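Local coordinates for putative adenylate cyclase (Vibrio parahaemolyticus, PDB 2ACA), which is a putative class IV adenylate cyclase of the CYTH superfamily, and so probably converts ATP to cyclic AMP, though its function is unproven, at residues V13-V19 and H135-I141. Sequence-based numbering, arbitrary orientation.
Sequences VELKYRV and HFAEFAI. With PO4 (phosphate ion), chain C.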
loop_
_atom_site.group_PDB
_atom_site.type_symbol
_atom_site.label_atom_id
_atom_site.label_comp_id
_atom_site.label_asym_id
_atom_site.label_seq_id
_atom_site.Cartn_x
_atom_site.Cartn_y
_atom_site.Cartn_z
ATOM N N VAL A 13 10.997 -7.434 -17.806
ATOM C CA VAL A 13 11.019 -8.471 -18.826
ATOM C C VAL A 13 11.200 -9.756 -18.032
ATOM O O VAL A 13 12.056 -9.833 -17.144
ATOM C CB VAL A 13 12.191 -8.302 -19.825
ATOM C CG1 VAL A 13 11.979 -7.063 -20.671
ATOM C CG2 VAL A 13 13.503 -8.199 -19.084
ATOM N N GLU A 14 10.389 -10.759 -18.344
ATOM C CA GLU A 14 10.429 -12.022 -17.622
ATOM C C GLU A 14 10.158 -13.204 -18.536
ATOM O O GLU A 14 9.257 -13.157 -19.366
ATOM C CB GLU A 14 9.371 -11.988 -16.516
ATOM C CG GLU A 14 9.315 -13.195 -15.611
ATOM C CD GLU A 14 8.095 -13.161 -14.713
ATOM O OE1 GLU A 14 8.112 -13.800 -13.637
ATOM O OE2 GLU A 14 7.106 -12.495 -15.088
ATOM N N LEU A 15 10.951 -14.258 -18.379
ATOM C CA LEU A 15 10.780 -15.476 -19.164
ATOM C C LEU A 15 10.478 -16.595 -18.187
ATOM O O LEU A 15 11.217 -16.793 -17.226
ATOM C CB LEU A 15 12.053 -15.817 -19.943
ATOM C CG LEU A 15 12.356 -14.983 -21.186
ATOM C CD1 LEU A 15 12.427 -13.517 -20.818
ATOM C CD2 LEU A 15 13.671 -15.434 -21.797
ATOM N N LYS A 16 9.399 -17.326 -18.432
ATOM C CA LYS A 16 9.022 -18.411 -17.545
ATOM C C LYS A 16 9.366 -19.748 -18.171
ATOM O O LYS A 16 9.165 -19.960 -19.365
ATOM C CB LYS A 16 7.522 -18.375 -17.245
ATOM C CG LYS A 16 7.084 -19.374 -16.165
ATOM C CD LYS A 16 5.577 -19.637 -16.212
ATOM C CE LYS A 16 4.768 -18.347 -16.306
ATOM N NZ LYS A 16 4.465 -17.722 -14.993
ATOM N N TYR A 17 9.880 -20.655 -17.354
ATOM C CA TYR A 17 10.241 -21.974 -17.836
ATOM C C TYR A 17 9.707 -23.054 -16.924
ATOM O O TYR A 17 9.434 -22.822 -15.747
ATOM C CB TYR A 17 11.758 -22.142 -17.928
ATOM C CG TYR A 17 12.446 -21.272 -18.948
ATOM C CD1 TYR A 17 12.820 -19.970 -18.639
ATOM C CD2 TYR A 17 12.735 -21.754 -20.228
ATOM C CE1 TYR A 17 13.467 -19.168 -19.574
ATOM C CE2 TYR A 17 13.381 -20.957 -21.169
ATOM C CZ TYR A 17 13.745 -19.668 -20.835
ATOM O OH TYR A 17 14.407 -18.882 -21.753
ATOM N N ARG A 18 9.573 -24.243 -17.493
ATOM C CA ARG A 18 9.106 -25.411 -16.776
ATOM C C ARG A 18 10.412 -26.088 -16.348
ATOM O O ARG A 18 11.311 -26.259 -17.171
ATOM C CB ARG A 18 8.362 -26.305 -17.742
ATOM C CG ARG A 18 7.345 -27.244 -17.150
ATOM C CD ARG A 18 6.685 -27.928 -18.324
ATOM N NE ARG A 18 6.726 -27.054 -19.494
ATOM C CZ ARG A 18 6.551 -27.459 -20.745
ATOM N NH1 ARG A 18 6.317 -28.743 -20.990
ATOM N NH2 ARG A 18 6.623 -26.579 -21.746
ATOM N N VAL A 19 10.536 -26.446 -15.074
ATOM C CA VAL A 19 11.754 -27.095 -14.598
ATOM C C VAL A 19 11.439 -28.545 -14.232
ATOM O O VAL A 19 10.726 -28.805 -13.263
ATOM C CB VAL A 19 12.319 -26.388 -13.339
ATOM C CG1 VAL A 19 13.652 -27.006 -12.923
ATOM C CG2 VAL A 19 12.465 -24.924 -13.596
ATOM N N HIS A 135 7.388 -27.991 -11.111
ATOM C CA HIS A 135 8.286 -26.878 -10.870
ATOM C C HIS A 135 8.396 -25.922 -12.053
ATOM O O HIS A 135 8.461 -26.348 -13.208
ATOM C CB HIS A 135 9.688 -27.390 -10.520
ATOM C CG HIS A 135 9.764 -28.120 -9.216
ATOM N ND1 HIS A 135 9.082 -29.294 -8.978
ATOM C CD2 HIS A 135 10.455 -27.849 -8.084
ATOM C CE1 HIS A 135 9.351 -29.716 -7.756
ATOM N NE2 HIS A 135 10.182 -28.858 -7.192
ATOM N N PHE A 136 8.440 -24.628 -11.748
ATOM C CA PHE A 136 8.547 -23.581 -12.761
ATOM C C PHE A 136 9.694 -22.648 -12.386
ATOM O O PHE A 136 10.069 -22.558 -11.215
ATOM C CB PHE A 136 7.235 -22.799 -12.818
ATOM C CG PHE A 136 6.073 -23.598 -13.325
ATOM C CD1 PHE A 136 5.773 -23.617 -14.681
ATOM C CD2 PHE A 136 5.276 -24.327 -12.453
ATOM C CE1 PHE A 136 4.691 -24.347 -15.175
ATOM C CE2 PHE A 136 4.190 -25.064 -12.931
ATOM C CZ PHE A 136 3.898 -25.070 -14.303
ATOM N N ALA A 137 10.257 -21.963 -13.374
ATOM C CA ALA A 137 11.348 -21.029 -13.122
ATOM C C ALA A 137 11.134 -19.736 -13.897
ATOM O O ALA A 137 10.670 -19.754 -15.039
ATOM C CB ALA A 137 12.682 -21.652 -13.507
ATOM N N GLU A 138 11.465 -18.612 -13.269
ATOM C CA GLU A 138 11.310 -17.321 -13.917
ATOM C C GLU A 138 12.630 -16.583 -13.857
ATOM O O GLU A 138 13.300 -16.593 -12.829
ATOM C CB GLU A 138 10.238 -16.476 -13.220
ATOM C CG GLU A 138 8.904 -17.169 -13.045
ATOM C CD GLU A 138 7.839 -16.253 -12.459
ATOM O OE1 GLU A 138 8.132 -15.538 -11.478
ATOM O OE2 GLU A 138 6.703 -16.251 -12.978
ATOM N N PHE A 139 13.000 -15.959 -14.969
ATOM C CA PHE A 139 14.223 -15.181 -15.054
ATOM C C PHE A 139 13.760 -13.797 -15.445
ATOM O O PHE A 139 12.982 -13.650 -16.386
ATOM C CB PHE A 139 15.159 -15.762 -16.118
ATOM C CG PHE A 139 15.645 -17.144 -15.798
ATOM C CD1 PHE A 139 14.814 -18.240 -15.967
ATOM C CD2 PHE A 139 16.918 -17.345 -15.275
ATOM C CE1 PHE A 139 15.242 -19.526 -15.617
ATOM C CE2 PHE A 139 17.352 -18.626 -14.923
ATOM C CZ PHE A 139 16.509 -19.716 -15.095
ATOM N N ALA A 140 14.215 -12.776 -14.731
ATOM C CA ALA A 140 13.763 -11.431 -15.050
ATOM C C ALA A 140 14.663 -10.311 -14.548
ATOM O O ALA A 140 15.590 -10.529 -13.769
ATOM C CB ALA A 140 12.344 -11.228 -14.503
ATOM N N ILE A 141 14.356 -9.105 -15.008
ATOM C CA ILE A 141 15.075 -7.903 -14.629
ATOM C C ILE A 141 14.126 -6.734 -14.840
ATOM O O ILE A 141 13.528 -6.610 -15.910
ATOM C CB ILE A 141 16.329 -7.691 -15.508
ATOM C CG1 ILE A 141 16.889 -6.283 -15.296
ATOM C CG2 ILE A 141 15.984 -7.896 -16.972
ATOM C CD1 ILE A 141 17.352 -6.011 -13.883
HETATM P P PO4 C . 2.841 -14.496 -14.067
HETATM O O1 PO4 C . 2.618 -13.100 -13.611
HETATM O O2 PO4 C . 3.931 -15.107 -13.263
HETATM O O3 PO4 C . 3.224 -14.493 -15.502
HETATM O O4 PO4 C . 1.592 -15.282 -13.893
HETATM O O HOH W 1 9.279 -30.403 -12.048
#
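Y17 and A137 hold the two strands together by a reciprocal pair of short backbone bonds, Y17 N to A137 O at 2.6 Å and A137 N to Y17 O at 2.7 Å. L15 and F139 form the next hydrogen-bonded pair, with L15 N to F139 O at 2.9 Å and an N-H...O angle of 165°; V13 and I141 make a longer third pair. At the other end, past Y17 and A137, a water bridges V19 O and H135 N, donating to the former and accepting from the latter. K16 and E138, a non-hydrogen-bonded pair, lie side by side and form a weak salt bridge, NZ to OE2 at 3.4 Å. The K16 chain leaves with CG anti to the backbone N (chi1 -172°), then bends at its last two torsions, and NZ also makes weak bonds to a phosphate ion, probably from the crystallisation liquor. E14 reaches across with an extended chain, and its carboxylate converges on that of E138; the model sets these acids too close for their spacing to be relied on. Strands 11-19 and 134-143 run antiparallel in the sheet of the CYTH fold, the triphosphate tunnel fold. E14 and K16 are the last two positions of the EXEXK signature of CYTH proteins, and the face they share with E138, with phosphate bound to it, is consistent with the charged wall of the tunnel. The other face is largely apolar and is covered by helices 22-30 and 152-162. There the Y17 and F139 rings cross at about a right angle, planes 86° apart, with CD1 of Y17 3.8 Å from CD1 of F139. F25 of helix 22-30 touches V19, A137 and F139. V19 CG2, anti to its carbonyl carbon, presses tightly on A137 CB at 3.3 Å, and V13 CG2 meets I141 CG2 equally closely.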